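PDB 4FVA: 5'-tyrosyl-DNA phosphodiesterase from Caenorhabditis elegans, which belongs to the endonuclease/exonuclease/phosphatase family, has a DNase I-like fold and carries a bound magnesium ion. Local coordinates for residues 22-27 against 76-81; 26-31 against 240-245; 51-56 against 70-75; 97-102 against 125-130. One frame throughout, in Å; residues are numbered along the deposited sequence.

Interaction 1. Residues 22-27 against 76-81. With MG (magnesium ion), chain F.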
loop_
_atom_site.group_PDB
_atom_site.type_symbol
_atom_site.label_atom_id
_atom_site.label_comp_id
_atom_site.label_asym_id
_atom_site.label_seq_id
_atom_site.Cartn_x
_atom_site.Cartn_y
_atom_site.Cartn_z
ATOM N N ASP A 22 7.314 7.739 3.966
ATOM C CA ASP A 22 8.457 8.637 3.819
ATOM C C ASP A 22 9.357 8.571 5.047
ATOM O O ASP A 22 9.805 9.604 5.554
ATOM C CB ASP A 22 7.942 10.066 3.614
ATOM C CG ASP A 22 8.982 11.004 3.012
ATOM O OD1 ASP A 22 10.020 10.520 2.526
ATOM O OD2 ASP A 22 8.738 12.236 3.022
ATOM N N GLY A 23 9.634 7.357 5.513
ATOM C CA GLY A 23 10.549 7.176 6.633
ATOM C C GLY A 23 11.987 7.588 6.332
ATOM O O GLY A 23 12.784 7.825 7.251
ATOM N N LEU A 24 12.336 7.673 5.050
ATOM C CA LEU A 24 13.703 8.061 4.685
ATOM C C LEU A 24 13.951 9.544 4.889
ATOM O O LEU A 24 15.100 10.006 4.847
ATOM C CB LEU A 24 14.007 7.693 3.232
ATOM C CG LEU A 24 14.114 6.208 2.925
ATOM C CD1 LEU A 24 14.367 6.014 1.427
ATOM C CD2 LEU A 24 15.245 5.586 3.778
ATOM N N ASP A 25 12.874 10.300 5.087
ATOM C CA ASP A 25 13.011 11.726 5.356
ATOM C C ASP A 25 13.094 11.947 6.868
ATOM O O ASP A 25 12.134 11.703 7.603
ATOM C CB ASP A 25 11.852 12.493 4.732
ATOM C CG ASP A 25 11.887 13.979 5.042
ATOM O OD1 ASP A 25 12.887 14.455 5.632
ATOM O OD2 ASP A 25 10.904 14.674 4.691
ATOM N N GLY A 26 14.255 12.392 7.326
ATOM C CA GLY A 26 14.519 12.505 8.749
ATOM C C GLY A 26 13.887 13.699 9.440
ATOM O O GLY A 26 13.803 13.709 10.664
ATOM N N ARG A 27 13.459 14.700 8.672
ATOM C CA ARG A 27 12.859 15.911 9.224
ATOM C C ARG A 27 11.516 15.668 9.923
ATOM O O ARG A 27 10.568 15.187 9.303
ATOM C CB ARG A 27 12.678 16.944 8.112
ATOM C CG ARG A 27 13.997 17.318 7.423
ATOM C CD ARG A 27 13.802 18.043 6.086
ATOM N NE ARG A 27 13.111 17.211 5.101
ATOM C CZ ARG A 27 12.757 17.620 3.886
ATOM N NH1 ARG A 27 13.031 18.857 3.491
ATOM N NH2 ARG A 27 12.132 16.789 3.063
ATOM N N GLY A 76 15.128 -3.886 10.307
ATOM C CA GLY A 76 16.569 -3.754 10.473
ATOM C C GLY A 76 17.310 -3.344 9.203
ATOM O O GLY A 76 18.451 -2.885 9.263
ATOM N N CYS A 77 16.677 -3.532 8.047
ATOM C CA CYS A 77 17.214 -3.019 6.785
ATOM C C CYS A 77 17.060 -1.496 6.768
ATOM O O CYS A 77 16.356 -0.938 7.620
ATOM C CB CYS A 77 16.473 -3.670 5.613
ATOM S SG CYS A 77 16.927 -3.143 3.926
ATOM N N GLN A 78 17.700 -0.810 5.824
ATOM C CA GLN A 78 17.597 0.668 5.776
ATOM C C GLN A 78 16.131 1.145 5.774
ATOM O O GLN A 78 15.765 2.096 6.476
ATOM C CB GLN A 78 18.332 1.220 4.558
ATOM C CG GLN A 78 18.399 2.753 4.506
ATOM C CD GLN A 78 18.823 3.268 3.143
ATOM O OE1 GLN A 78 19.199 2.487 2.268
ATOM N NE2 GLN A 78 18.730 4.584 2.941
ATOM N N TYR A 79 15.308 0.517 4.936
ATOM C CA TYR A 79 13.861 0.752 4.949
ATOM C C TYR A 79 13.135 -0.485 4.424
ATOM O O TYR A 79 13.746 -1.348 3.793
ATOM C CB TYR A 79 13.495 2.023 4.168
ATOM C CG TYR A 79 13.909 2.001 2.717
ATOM C CD1 TYR A 79 15.244 2.108 2.356
ATOM C CD2 TYR A 79 12.956 1.905 1.710
ATOM C CE1 TYR A 79 15.626 2.102 1.017
ATOM C CE2 TYR A 79 13.322 1.889 0.377
ATOM C CZ TYR A 79 14.661 1.992 0.035
ATOM O OH TYR A 79 15.024 1.994 -1.300
ATOM N N TYR A 80 11.845 -0.605 4.719
ATOM C CA TYR A 80 11.145 -1.856 4.444
ATOM C C TYR A 80 9.635 -1.606 4.433
ATOM O O TYR A 80 9.191 -0.452 4.528
ATOM C CB TYR A 80 11.540 -2.919 5.487
ATOM C CG TYR A 80 11.560 -2.394 6.921
ATOM C CD1 TYR A 80 10.417 -2.433 7.717
ATOM C CD2 TYR A 80 12.719 -1.850 7.467
ATOM C CE1 TYR A 80 10.427 -1.929 9.024
ATOM C CE2 TYR A 80 12.743 -1.361 8.770
ATOM C CZ TYR A 80 11.598 -1.396 9.539
ATOM O OH TYR A 80 11.624 -0.902 10.835
ATOM N N THR A 81 8.848 -2.659 4.250
ATOM C CA THR A 81 7.404 -2.482 4.211
ATOM C C THR A 81 6.738 -3.165 5.402
ATOM O O THR A 81 7.383 -3.909 6.143
ATOM C CB THR A 81 6.798 -3.005 2.898
ATOM O OG1 THR A 81 7.030 -4.412 2.794
ATOM C CG2 THR A 81 7.444 -2.299 1.707
HETATM MG MG MG F . 10.824 9.200 0.734
HETATM O O HOH W 1 13.050 10.446 0.864
HETATM O O HOH W 2 8.356 8.928 0.437
#
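Asp-25 OD1 is gripped from opposite faces of its carboxylate plane by Arg-27 NE at 2.8 Å and Arg-27 N at 3.1 Å, within the same loop that sends Leu-24 across to Tyr-79. The backbone bond defines an Asx turn. Asp-25 also closes a type I beta turn that starts at Asp-22, both in the loop that follows strand 13-20 of the DNase I-like fold. Arg-27 meets the carboxylate side-on, with NH2 2.9 Å from Asp-25 OD2, and this double grip should fix the rotation of the acid. At the start of the loop Asp-22 OD1 binds the magnesium ion at 2.4 Å, sharing it with Glu-52 and two waters; Lys-205 also bonds to this oxygen. The link between the segments is apolar and partly buried. Leu-24 CD1 stands above the centre of the Tyr-79 ring, a CH-pi contact 4.0 Å from the centroid and 6° off the normal. With chi1 at 60°, the ring stems from between backbone N and carbonyl carbon, and its hydroxyl is hydrogen-bonded to Arg-106. The other methyl, Leu-24 CD2, lies 3.8 Å from Tyr-79 CD1 and 3.7 Å from NE2 of the extended Gln-78 side chain.

Interaction 2. Residues 26-31 against 240-245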
loop_
_atom_site.group_PDB
_atom_site.type_symbol
_atom_site.label_atom_id
_atom_site.label_comp_id
_atom_site.label_asym_id
_atom_site.label_seq_id
_atom_site.Cartn_x
_atom_site.Cartn_y
_atom_site.Cartn_z
ATOM N N GLY A 26 14.255 12.392 7.326
ATOM C CA GLY A 26 14.519 12.505 8.749
ATOM C C GLY A 26 13.887 13.699 9.440
ATOM O O GLY A 26 13.803 13.709 10.664
ATOM N N ARG A 27 13.459 14.700 8.672
ATOM C CA ARG A 27 12.859 15.911 9.224
ATOM C C ARG A 27 11.516 15.668 9.923
ATOM O O ARG A 27 10.568 15.187 9.303
ATOM C CB ARG A 27 12.678 16.944 8.112
ATOM C CG ARG A 27 13.997 17.318 7.423
ATOM C CD ARG A 27 13.802 18.043 6.086
ATOM N NE ARG A 27 13.111 17.211 5.101
ATOM C CZ ARG A 27 12.757 17.620 3.886
ATOM N NH1 ARG A 27 13.031 18.857 3.491
ATOM N NH2 ARG A 27 12.132 16.789 3.063
ATOM N N SER A 28 11.433 16.018 11.205
ATOM C CA SER A 28 10.197 15.861 11.978
ATOM C C SER A 28 9.665 14.428 11.928
ATOM O O SER A 28 8.451 14.205 11.986
ATOM C CB SER A 28 9.116 16.824 11.471
ATOM O OG SER A 28 9.463 18.172 11.721
ATOM N N LEU A 29 10.571 13.463 11.811
ATOM C CA LEU A 29 10.180 12.064 11.651
ATOM C C LEU A 29 9.261 11.547 12.777
ATOM O O LEU A 29 8.257 10.869 12.515
ATOM C CB LEU A 29 11.409 11.168 11.487
ATOM C CG LEU A 29 11.107 9.683 11.264
ATOM C CD1 LEU A 29 10.295 9.494 9.981
ATOM C CD2 LEU A 29 12.412 8.849 11.204
ATOM N N LEU A 30 9.634 11.802 14.029
ATOM C CA LEU A 30 8.823 11.320 15.145
ATOM C C LEU A 30 7.434 11.942 15.123
ATOM O O LEU A 30 6.430 11.240 15.214
ATOM C CB LEU A 30 9.512 11.561 16.498
ATOM C CG LEU A 30 8.709 11.058 17.716
ATOM C CD1 LEU A 30 8.397 9.579 17.599
ATOM C CD2 LEU A 30 9.490 11.286 18.997
ATOM N N THR A 31 7.364 13.257 14.964
ATOM C CA THR A 31 6.065 13.912 14.922
ATOM C C THR A 31 5.220 13.347 13.781
ATOM O O THR A 31 4.009 13.114 13.941
ATOM C CB THR A 31 6.214 15.442 14.778
ATOM O OG1 THR A 31 6.883 15.968 15.927
ATOM C CG2 THR A 31 4.862 16.117 14.645
ATOM N N CYS A 240 4.496 21.184 13.296
ATOM C CA CYS A 240 5.731 21.206 12.510
ATOM C C CYS A 240 5.477 21.649 11.071
ATOM O O CYS A 240 6.403 21.691 10.267
ATOM C CB CYS A 240 6.423 19.845 12.532
ATOM S SG CYS A 240 5.413 18.492 11.892
ATOM N N LEU A 241 4.212 21.894 10.731
ATOM C CA LEU A 241 3.862 22.452 9.420
ATOM C C LEU A 241 4.278 21.600 8.217
ATOM O O LEU A 241 4.461 22.120 7.121
ATOM C CB LEU A 241 4.427 23.874 9.273
ATOM C CG LEU A 241 3.955 24.861 10.338
ATOM C CD1 LEU A 241 4.505 26.282 10.054
ATOM C CD2 LEU A 241 2.429 24.877 10.353
ATOM N N CYS A 242 4.444 20.301 8.411
ATOM C CA CYS A 242 4.656 19.427 7.260
ATOM C C CYS A 242 3.539 18.383 7.175
ATOM O O CYS A 242 2.754 18.201 8.128
ATOM C CB CYS A 242 6.027 18.770 7.330
ATOM S SG CYS A 242 6.180 17.662 8.740
ATOM N N PHE A 243 3.442 17.713 6.029
ATOM C CA PHE A 243 2.506 16.616 5.890
ATOM C C PHE A 243 3.123 15.369 6.509
ATOM O O PHE A 243 4.344 15.295 6.663
ATOM C CB PHE A 243 2.168 16.398 4.423
ATOM C CG PHE A 243 1.501 17.588 3.776
ATOM C CD1 PHE A 243 0.125 17.763 3.872
ATOM C CD2 PHE A 243 2.249 18.531 3.075
ATOM C CE1 PHE A 243 -0.501 18.850 3.280
ATOM C CE2 PHE A 243 1.628 19.637 2.483
ATOM C CZ PHE A 243 0.261 19.799 2.583
ATOM N N PRO A 244 2.285 14.392 6.901
ATOM C CA PRO A 244 2.854 13.162 7.467
ATOM C C PRO A 244 3.846 12.524 6.505
ATOM O O PRO A 244 4.873 11.994 6.916
ATOM C CB PRO A 244 1.621 12.256 7.637
ATOM C CG PRO A 244 0.474 13.222 7.840
ATOM C CD PRO A 244 0.809 14.383 6.909
ATOM N N SER A 245 3.537 12.608 5.221
ATOM C CA SER A 245 4.368 12.013 4.180
ATOM C C SER A 245 4.295 12.858 2.922
ATOM O O SER A 245 3.377 13.651 2.773
ATOM C CB SER A 245 3.877 10.591 3.876
ATOM O OG SER A 245 4.563 10.036 2.766
#
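A chi1 of -67° sets Ser-28 OG opposite its carbonyl carbon, while Cys-240 (59°) and Cys-242 hold their sulfurs between backbone N and carbonyl carbon; together these rotations bring one hydroxymethyl group against two thiols. Ser-28 OG lies 3.6 Å from Cys-240 CB, and Ser-28 CB is 4.1 Å from Cys-242 SG. Three residues on, in the first turn of the helix, Thr-31 adds its methyl: CG2 approaches Cys-240 SG to 3.7 Å. The approaches between the segments are van der Waals in character, and the contact lies at the surface. Cys-240 SG and Cys-242 SG are 3.3 Å apart, close for two sulfurs but too long for a disulfide. Ser-28 occupies the N-cap position of helix 29-43 but makes no capping bond with its side chain; it is the third residue of a type II beta turn from Gly-26 to Leu-29, closed by a weak bond of 3.4 Å from Leu-29 N to Gly-26 O. The contact thus joins the first turn of helix 29-43 to the loop between strands 226-232 and 249-255. Farther along that loop Pro-244 packs on Val-36 and Ile-39 of the same helix and on Trp-19 of strand 13-20.

Interaction 3. Residues 51-56 against 70-75. With MG (magnesium ion), chain F.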
loop_
_atom_site.group_PDB
_atom_site.type_symbol
_atom_site.label_atom_id
_atom_site.label_comp_id
_atom_site.label_asym_id
_atom_site.label_seq_id
_atom_site.Cartn_x
_atom_site.Cartn_y
_atom_site.Cartn_z
ATOM N N GLN A 51 4.859 1.406 3.226
ATOM C CA GLN A 51 6.149 1.341 2.552
ATOM C C GLN A 51 7.083 2.430 3.093
ATOM O O GLN A 51 6.624 3.427 3.666
ATOM C CB GLN A 51 5.985 1.479 1.030
ATOM C CG GLN A 51 4.941 0.568 0.412
ATOM C CD GLN A 51 3.538 1.149 0.441
ATOM O OE1 GLN A 51 3.356 2.367 0.314
ATOM N NE2 GLN A 51 2.527 0.270 0.605
ATOM N N GLU A 52 8.386 2.255 2.878
ATOM C CA GLU A 52 9.398 3.161 3.424
ATOM C C GLU A 52 9.256 3.345 4.928
ATOM O O GLU A 52 9.322 4.462 5.436
ATOM C CB GLU A 52 9.389 4.525 2.715
ATOM C CG GLU A 52 10.248 4.535 1.465
ATOM C CD GLU A 52 10.478 5.914 0.915
ATOM O OE1 GLU A 52 10.915 6.818 1.680
ATOM O OE2 GLU A 52 10.197 6.090 -0.292
ATOM N N VAL A 53 9.066 2.237 5.632
ATOM C CA VAL A 53 9.109 2.214 7.087
ATOM C C VAL A 53 10.586 2.121 7.464
ATOM O O VAL A 53 11.330 1.387 6.810
ATOM C CB VAL A 53 8.360 1.000 7.626
ATOM C CG1 VAL A 53 8.317 1.031 9.150
ATOM C CG2 VAL A 53 6.938 0.956 7.036
ATOM N N VAL A 54 11.003 2.849 8.502
ATOM C CA VAL A 54 12.379 2.791 9.018
ATOM C C VAL A 54 12.409 2.444 10.505
ATOM O O VAL A 54 11.404 2.582 11.201
ATOM C CB VAL A 54 13.141 4.121 8.771
ATOM C CG1 VAL A 54 13.231 4.429 7.277
ATOM C CG2 VAL A 54 12.462 5.280 9.522
ATOM N N ASP A 55 13.554 1.968 10.988
ATOM C CA ASP A 55 13.675 1.582 12.397
ATOM C C ASP A 55 13.565 2.790 13.314
ATOM O O ASP A 55 12.977 2.722 14.393
ATOM C CB ASP A 55 14.997 0.859 12.646
ATOM C CG ASP A 55 15.057 -0.499 11.976
ATOM O OD1 ASP A 55 13.997 -1.129 11.763
ATOM O OD2 ASP A 55 16.174 -0.918 11.616
ATOM N N ARG A 56 14.155 3.895 12.879
ATOM C CA ARG A 56 14.194 5.105 13.692
ATOM C C ARG A 56 12.813 5.707 13.918
ATOM O O ARG A 56 12.073 5.985 12.961
ATOM C CB ARG A 56 15.117 6.138 13.048
ATOM C CG ARG A 56 15.157 7.481 13.772
ATOM C CD ARG A 56 16.026 8.468 13.001
ATOM N NE ARG A 56 15.632 9.850 13.271
ATOM C CZ ARG A 56 15.710 10.828 12.375
ATOM N NH1 ARG A 56 16.177 10.574 11.158
ATOM N NH2 ARG A 56 15.318 12.055 12.691
ATOM N N ILE A 70 1.146 -6.980 13.326
ATOM C CA ILE A 70 2.061 -6.248 12.449
ATOM C C ILE A 70 3.127 -7.188 11.880
ATOM O O ILE A 70 3.840 -7.869 12.633
ATOM C CB ILE A 70 2.774 -5.104 13.197
ATOM C CG1 ILE A 70 1.764 -4.194 13.897
ATOM C CG2 ILE A 70 3.681 -4.306 12.248
ATOM C CD1 ILE A 70 2.423 -3.085 14.666
ATOM N N TYR A 71 3.251 -7.202 10.552
ATOM C CA TYR A 71 4.263 -8.001 9.872
ATOM C C TYR A 71 5.174 -7.084 9.068
ATOM O O TYR A 71 4.713 -6.375 8.178
ATOM C CB TYR A 71 3.625 -9.102 8.991
ATOM C CG TYR A 71 2.842 -10.088 9.832
ATOM C CD1 TYR A 71 3.475 -11.199 10.371
ATOM C CD2 TYR A 71 1.511 -9.875 10.142
ATOM C CE1 TYR A 71 2.800 -12.086 11.184
ATOM C CE2 TYR A 71 0.817 -10.757 10.949
ATOM C CZ TYR A 71 1.487 -11.864 11.467
ATOM O OH TYR A 71 0.835 -12.753 12.265
ATOM N N TYR A 72 6.458 -7.082 9.426
ATOM C CA TYR A 72 7.468 -6.275 8.743
ATOM C C TYR A 72 8.179 -7.113 7.698
ATOM O O TYR A 72 8.510 -8.265 7.955
ATOM C CB TYR A 72 8.484 -5.697 9.745
ATOM C CG TYR A 72 7.887 -4.721 10.748
ATOM C CD1 TYR A 72 7.430 -3.470 10.337
ATOM C CD2 TYR A 72 7.806 -5.033 12.098
ATOM C CE1 TYR A 72 6.890 -2.577 11.228
ATOM C CE2 TYR A 72 7.256 -4.145 13.004
ATOM C CZ TYR A 72 6.804 -2.915 12.559
ATOM O OH TYR A 72 6.260 -2.015 13.450
ATOM N N SER A 73 8.437 -6.536 6.531
ATOM C CA SER A 73 9.042 -7.300 5.451
ATOM C C SER A 73 10.488 -7.661 5.768
ATOM O O SER A 73 10.944 -8.765 5.463
ATOM C CB SER A 73 9.009 -6.520 4.135
ATOM O OG SER A 73 9.851 -5.363 4.191
ATOM N N ASN A 74 11.205 -6.736 6.398
ATOM C CA ASN A 74 12.660 -6.854 6.491
ATOM C C ASN A 74 13.214 -5.896 7.536
ATOM O O ASN A 74 14.093 -5.081 7.237
ATOM C CB ASN A 74 13.268 -6.517 5.120
ATOM C CG ASN A 74 14.698 -7.004 4.967
ATOM O OD1 ASN A 74 15.168 -7.841 5.738
ATOM N ND2 ASN A 74 15.402 -6.468 3.972
ATOM N N LYS A 75 12.703 -6.002 8.759
ATOM C CA LYS A 75 13.055 -5.070 9.821
ATOM C C LYS A 75 14.565 -5.067 10.044
ATOM O O LYS A 75 15.214 -6.117 9.959
ATOM C CB LYS A 75 12.300 -5.412 11.113
ATOM C CG LYS A 75 12.292 -4.284 12.134
ATOM C CD LYS A 75 11.231 -4.493 13.211
ATOM C CE LYS A 75 11.095 -3.256 14.099
ATOM N NZ LYS A 75 12.382 -2.905 14.779
HETATM MG MG MG F . 10.824 9.200 0.734
HETATM O O HOH W 3 12.963 0.279 15.867
HETATM O O HOH W 1 13.050 10.446 0.864
HETATM O O HOH W 2 8.356 8.928 0.437
#
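Asp-55 and Lys-75 cross obliquely, the lysine passing its CG by the carboxylate before its amine bends back. The evidence is in two distances: Asp-55 OD1 is 3.6 Å from Lys-75 CG but 3.9 Å from Lys-75 NZ, so the acid meets the aliphatic stem more closely than the charge, and the salt bridge is a long one. Lys-75 is extended from CA to CE and turns only at chi4 (-59°), which brings the amine round to the acid's side. There water 3 links the Asp-55 carbonyl to the amine more loosely, donating to Asp-55 O at 2.9 Å and accepting a weak bond of 3.4 Å from Lys-75 NZ. The second pair is apolar: Val-53 CG1 comes obliquely to the Tyr-72 ring, 4.4 Å from CE1, while Ile-70 CG2 covers one face of that ring near its rim. The phenol oxygen of Tyr-72 is hydrogen-bonded to Asp-62. Strand 80-86 runs between strands 47-53 and 68-72 in the six-stranded sheet, and Glu-52 and Val-53 form a G1 beta bulge opposite Tyr-80. Within the bulge, Glu-52 turns its carboxylate to the metal, with OE1 2.6 Å from the magnesium ion; its OE2 bonds to Asn-20, a second-shell group that can position the carboxylate. Chemically, the closer polar partner of Asp-55 OD1 is Tyr-80 OH, with a weak further bond from Gly-76 N, so Lys-75 probably contributes a modest attraction across a long salt bridge, which would tend to favour the charged form of the acid.

Interaction 4. Residues 97-102 against 125-130. With EDO (1,2-ethanediol), chain E.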
loop_
_atom_site.group_PDB
_atom_site.type_symbol
_atom_site.label_atom_id
_atom_site.label_comp_id
_atom_site.label_asym_id
_atom_site.label_seq_id
_atom_site.Cartn_x
_atom_site.Cartn_y
_atom_site.Cartn_z
ATOM N N ILE A 97 9.395 -12.017 -0.761
ATOM C CA ILE A 97 10.183 -12.332 -1.939
ATOM C C ILE A 97 11.027 -11.134 -2.305
ATOM O O ILE A 97 10.491 -10.051 -2.592
ATOM C CB ILE A 97 9.296 -12.664 -3.145
ATOM C CG1 ILE A 97 8.313 -13.788 -2.796
ATOM C CG2 ILE A 97 10.169 -13.015 -4.357
ATOM C CD1 ILE A 97 7.305 -14.051 -3.893
ATOM N N HIS A 98 12.345 -11.324 -2.303
ATOM C CA HIS A 98 13.272 -10.268 -2.717
ATOM C C HIS A 98 13.389 -10.203 -4.237
ATOM O O HIS A 98 13.707 -11.200 -4.886
ATOM C CB HIS A 98 14.643 -10.483 -2.061
ATOM C CG HIS A 98 14.656 -10.214 -0.587
ATOM N ND1 HIS A 98 14.022 -11.028 0.331
ATOM C CD2 HIS A 98 15.254 -9.234 0.136
ATOM C CE1 HIS A 98 14.202 -10.546 1.548
ATOM N NE2 HIS A 98 14.952 -9.459 1.459
ATOM N N PHE A 99 13.088 -9.037 -4.815
ATOM C CA PHE A 99 13.238 -8.862 -6.250
ATOM C C PHE A 99 14.713 -9.020 -6.598
ATOM O O PHE A 99 15.570 -8.290 -6.090
ATOM C CB PHE A 99 12.727 -7.498 -6.710
ATOM C CG PHE A 99 11.250 -7.292 -6.502
ATOM C CD1 PHE A 99 10.345 -8.304 -6.777
ATOM C CD2 PHE A 99 10.764 -6.057 -6.089
ATOM C CE1 PHE A 99 8.978 -8.102 -6.609
ATOM C CE2 PHE A 99 9.395 -5.843 -5.911
ATOM C CZ PHE A 99 8.505 -6.866 -6.176
ATOM N N GLN A 100 14.999 -9.977 -7.467
ATOM C CA GLN A 100 16.367 -10.307 -7.855
ATOM C C GLN A 100 17.047 -9.135 -8.569
ATOM O O GLN A 100 18.240 -8.893 -8.384
ATOM C CB GLN A 100 16.338 -11.579 -8.713
ATOM C CG GLN A 100 15.936 -12.814 -7.871
ATOM C CD GLN A 100 15.870 -14.127 -8.653
ATOM O OE1 GLN A 100 15.848 -14.139 -9.886
ATOM N NE2 GLN A 100 15.785 -15.237 -7.928
ATOM N N ASN A 101 16.273 -8.391 -9.357
ATOM C CA ASN A 101 16.800 -7.280 -10.145
ATOM C C ASN A 101 16.832 -5.943 -9.400
ATOM O O ASN A 101 17.093 -4.902 -10.005
ATOM C CB ASN A 101 15.965 -7.102 -11.413
ATOM C CG ASN A 101 14.620 -6.444 -11.133
ATOM O OD1 ASN A 101 14.225 -6.280 -9.970
ATOM N ND2 ASN A 101 13.898 -6.089 -12.188
ATOM N N SER A 102 16.540 -5.947 -8.105
ATOM C CA SER A 102 16.486 -4.680 -7.373
ATOM C C SER A 102 17.819 -4.263 -6.748
ATOM O O SER A 102 18.521 -5.068 -6.129
ATOM C CB SER A 102 15.420 -4.702 -6.281
ATOM O OG SER A 102 15.373 -3.430 -5.659
ATOM N N THR A 125 4.064 -4.123 -1.960
ATOM C CA THR A 125 5.371 -3.892 -2.548
ATOM C C THR A 125 5.674 -2.417 -2.681
ATOM O O THR A 125 4.786 -1.578 -2.615
ATOM C CB THR A 125 5.533 -4.574 -3.931
ATOM O OG1 THR A 125 6.915 -4.552 -4.319
ATOM C CG2 THR A 125 4.694 -3.839 -4.989
ATOM N N HIS A 126 6.952 -2.121 -2.850
ATOM C CA HIS A 126 7.416 -0.779 -3.146
ATOM C C HIS A 126 8.322 -0.927 -4.363
ATOM O O HIS A 126 9.500 -1.245 -4.207
ATOM C CB HIS A 126 8.214 -0.241 -1.956
ATOM C CG HIS A 126 8.714 1.161 -2.134
ATOM N ND1 HIS A 126 9.582 1.755 -1.247
ATOM C CD2 HIS A 126 8.480 2.076 -3.110
ATOM C CE1 HIS A 126 9.860 2.984 -1.659
ATOM N NE2 HIS A 126 9.202 3.204 -2.782
ATOM N N LEU A 127 7.790 -0.716 -5.569
ATOM C CA LEU A 127 8.567 -1.021 -6.778
ATOM C C LEU A 127 9.719 -0.040 -7.017
ATOM O O LEU A 127 9.695 1.092 -6.522
ATOM C CB LEU A 127 7.658 -1.099 -8.010
ATOM C CG LEU A 127 6.557 -2.164 -7.918
ATOM C CD1 LEU A 127 5.827 -2.315 -9.265
ATOM C CD2 LEU A 127 7.133 -3.493 -7.428
ATOM N N GLU A 128 10.726 -0.476 -7.779
ATOM C CA GLU A 128 11.930 0.325 -7.995
ATOM C C GLU A 128 11.609 1.790 -8.296
ATOM O O GLU A 128 10.680 2.108 -9.046
ATOM C CB GLU A 128 12.799 -0.281 -9.108
ATOM C CG GLU A 128 14.313 -0.115 -8.901
ATOM C CD GLU A 128 14.900 -1.106 -7.900
ATOM O OE1 GLU A 128 14.148 -1.942 -7.338
ATOM O OE2 GLU A 128 16.129 -1.064 -7.679
ATOM N N SER A 129 12.374 2.683 -7.678
ATOM C CA SER A 129 12.120 4.124 -7.727
ATOM C C SER A 129 12.846 4.813 -8.901
ATOM O O SER A 129 13.894 4.335 -9.363
ATOM C CB SER A 129 12.554 4.761 -6.401
ATOM O OG SER A 129 12.000 4.083 -5.273
ATOM N N THR A 130 12.277 5.937 -9.343
ATOM C CA THR A 130 12.816 6.869 -10.359
ATOM C C THR A 130 12.625 6.452 -11.808
ATOM O O THR A 130 12.539 5.271 -12.134
ATOM C CB THR A 130 14.304 7.242 -10.157
ATOM O OG1 THR A 130 15.143 6.255 -10.782
ATOM C CG2 THR A 130 14.636 7.375 -8.673
HETATM C C1 EDO E . 12.587 -9.685 -10.588
HETATM O O1 EDO E . 11.819 -9.794 -11.800
HETATM C C2 EDO E . 12.231 -10.862 -9.670
HETATM O O2 EDO E . 13.218 -11.034 -8.644
#
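Thr-125 begins the contact at the end of strand 118-126, where its OG1 stands at the edge of the Phe-99 ring, near the ring plane and 3.2 Å from CE2. Chi1 of -168° carries this hydroxyl opposite the backbone N and toward the ring, while its hydrogen bond goes to Thr-107 O. Both segments leave the seven-stranded sheet of the DNase I-like fold here: 97-102 follows strand 90-98, and strand 107-115 lies between the two in the sheet. His-126 turns to the other side, touching Gln-51 and Glu-52, and its NE2 bonds to a malonate ion. Leu-127 then returns to the ring, with CD2 3.6 Å from Phe-99 CE2 on an oblique approach; Gln-140 of helix 134-154 packs on both Leu-127 and Phe-99. Glu-128 supplies the polar link. Its chain bends at chi2, and OE1 accepts from Ser-102 OG at 2.6 Å through the syn lone pair, while OE2 takes Gly-103 N. Ser-102 OG and Gly-103 N, from successive residues, thus meet the buried carboxylate, and Met-104 N in turn donates to the serine oxygen. Ser-102 closes a type I beta turn from Phe-99, with Ser-102 N 3.2 Å from Phe-99 O. Ser-129 turns its hydroxyl to Arg-106 and to the same malonate. At the far end Thr-130 OG1 donates to Ser-129 O at 2.7 Å, tilted 17° from the carbonyl plane, with an angle of 108° at the oxygen.

How the interactions relate
Interactions 1 and 3 lie closest, their centres about 8 Å apart, and share the six-stranded sheet: strand 80-86 has 47-53 and 68-72 as neighbours, and Thr-81 O of interaction 1 probably accepts from Ser-73 N of interaction 3. Each supplies one ligand of the magnesium ion. Along the chain, interaction 3 is nested within the loop closed by interaction 1, and interaction 4 follows in series about 15 Å from both, on the second sheet. Interaction 2 closes the longest span and encloses interactions 3 and 4; it starts from the same loop as interaction 1, about 13 Å away. The metal thus lies beside the six-stranded sheet, and His-126 brings the second sheet against Tyr-79 and Glu-52.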